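Local atomic coordinates of calcium-regulated actin-bundling protein (Dictyostelium discoideum, PDB entry 4X3N), a protein that binds and bundles actin filaments under calcium control and may help shape and reorganise filopodia and pseudopodia during cell movement. Residues 142-145 with 146-150. Residues are numbered along the deposited sequence; the frame is centred on the assembly and turned at random.
With CA (calcium ion), chain D.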
loop_
_atom_site.group_PDB
_atom_site.type_symbol
_atom_site.label_atom_id
_atom_site.label_comp_id
_atom_site.label_asym_id
_atom_site.label_seq_id
_atom_site.Cartn_x
_atom_site.Cartn_y
_atom_site.Cartn_z
ATOM N N LYS A 142 12.803 -17.242 -0.361
ATOM C CA LYS A 142 12.877 -17.974 0.862
ATOM C C LYS A 142 12.056 -17.419 1.994
ATOM O O LYS A 142 11.473 -18.181 2.677
ATOM C CB LYS A 142 14.277 -17.935 1.363
ATOM C CG LYS A 142 15.278 -18.461 0.350
ATOM C CD LYS A 142 15.111 -19.967 0.253
ATOM C CE LYS A 142 16.200 -20.628 -0.579
ATOM N NZ LYS A 142 17.539 -20.096 -0.178
ATOM N N VAL A 143 12.072 -16.119 2.239
ATOM C CA VAL A 143 11.511 -15.593 3.481
ATOM C C VAL A 143 10.012 -15.448 3.402
ATOM O O VAL A 143 9.314 -15.774 4.380
ATOM C CB VAL A 143 12.143 -14.275 3.915
ATOM C CG1 VAL A 143 11.557 -13.761 5.248
ATOM C CG2 VAL A 143 13.653 -14.418 4.023
ATOM N N ASP A 144 9.529 -14.926 2.268
ATOM C CA ASP A 144 8.076 -14.678 2.088
ATOM C C ASP A 144 7.280 -15.918 1.702
ATOM O O ASP A 144 6.786 -16.049 0.531
ATOM C CB ASP A 144 7.850 -13.552 1.081
ATOM C CG ASP A 144 6.372 -13.196 0.905
ATOM O OD1 ASP A 144 5.571 -13.453 1.817
ATOM O OD2 ASP A 144 6.049 -12.643 -0.158
ATOM N N VAL A 145 7.036 -16.753 2.714
ATOM C CA VAL A 145 6.477 -18.057 2.490
ATOM C C VAL A 145 4.989 -18.087 2.187
ATOM O O VAL A 145 4.537 -19.018 1.583
ATOM C CB VAL A 145 6.846 -19.046 3.597
ATOM C CG1 VAL A 145 8.385 -19.045 3.829
ATOM C CG2 VAL A 145 6.098 -18.741 4.851
ATOM N N ASN A 146 4.231 -17.045 2.528
ATOM C CA ASN A 146 2.854 -17.024 2.074
ATOM C C ASN A 146 2.626 -16.167 0.837
ATOM O O ASN A 146 1.490 -15.911 0.489
ATOM C CB ASN A 146 1.938 -16.620 3.198
ATOM C CG ASN A 146 2.363 -15.346 3.839
ATOM O OD1 ASN A 146 3.277 -14.689 3.365
ATOM N ND2 ASN A 146 1.735 -15.007 4.954
ATOM N N PHE A 147 3.701 -15.714 0.193
ATOM C CA PHE A 147 3.642 -14.978 -1.072
ATOM C C PHE A 147 2.790 -13.722 -1.076
ATOM O O PHE A 147 2.052 -13.460 -2.052
ATOM C CB PHE A 147 3.245 -15.926 -2.205
ATOM C CG PHE A 147 4.229 -17.044 -2.407
ATOM C CD1 PHE A 147 4.058 -18.228 -1.784
ATOM C CD2 PHE A 147 5.315 -16.883 -3.223
ATOM C CE1 PHE A 147 4.965 -19.266 -1.970
ATOM C CE2 PHE A 147 6.230 -17.904 -3.411
ATOM C CZ PHE A 147 6.044 -19.100 -2.772
ATOM N N ASP A 148 2.899 -12.933 0.013
ATOM C CA ASP A 148 2.090 -11.737 0.103
ATOM C C ASP A 148 2.876 -10.489 -0.134
ATOM O O ASP A 148 2.342 -9.420 -0.017
ATOM C CB ASP A 148 1.239 -11.713 1.400
ATOM C CG ASP A 148 2.082 -11.565 2.650
ATOM O OD1 ASP A 148 3.287 -11.547 2.511
ATOM O OD2 ASP A 148 1.541 -11.464 3.754
ATOM N N GLY A 149 4.154 -10.627 -0.486
ATOM C CA GLY A 149 5.086 -9.513 -0.619
ATOM C C GLY A 149 5.398 -8.793 0.702
ATOM O O GLY A 149 5.880 -7.646 0.687
ATOM N N ARG A 150 5.077 -9.431 1.837
ATOM C CA ARG A 150 5.326 -8.871 3.149
ATOM C C ARG A 150 6.217 -9.816 3.984
ATOM O O ARG A 150 6.198 -11.062 3.809
ATOM C CB ARG A 150 4.021 -8.656 3.895
ATOM C CG ARG A 150 2.870 -7.960 3.166
ATOM C CD ARG A 150 3.055 -6.479 2.964
ATOM N NE ARG A 150 3.143 -5.746 4.226
ATOM C CZ ARG A 150 3.205 -4.427 4.316
ATOM N NH1 ARG A 150 3.155 -3.671 3.200
ATOM N NH2 ARG A 150 3.317 -3.840 5.509
HETATM CA CA CA D . 4.787 -12.892 3.936
HETATM O O HOH W 1 3.168 -12.364 5.607
#
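Asp144 OD1 is gripped twice: it binds the calcium ion at 2.3 Å, and on its syn lone pair it accepts the backbone N-H of Asp148. That second bond is long, 3.3 Å from Asp148 N to Asp144 OD1, but fairly straight at 157°. The other carboxylate oxygen, Asp144 OD2, takes Gly149 N at 2.8 Å, the donor standing 28° out of the carboxylate plane, and also Tyr101 OH of the second subunit, which leaves the group little room to rotate. With CG anti to the backbone N (chi1 -177°), the carboxylate is carried from the first residue after helix 132-143 in among the backbone N-H groups of Asp148 and Gly149 and the metal. A type I turn from Asp144 to Phe147 starts the loop, closed by Phe147 N on Asp144 O at 3.1 Å; this carbonyl oxygen also sits over the centre of one face of the Phe147 ring.

Around the metal, Asn146 is a further ligand through its side chain. Asp148 OD1 coordinates at 2.5 Å and also accepts Arg150 N in an Asx turn, from above its carboxylate plane, while Asp148 OD2 accepts a hydrogen bond from the metal-bound water. The Arg150 carbonyl oxygen and both carboxylate oxygens of Glu155 bring the ligands to seven. Such spacing, with a backbone carbonyl, a water and a final bidentate glutamate, fits an EF-hand loop. Asp144 OD1 and Asp148 OD1 lie only 3.1 Å apart, so the cation probably offsets their mutual repulsion, and folding of this loop is likely coupled to calcium binding.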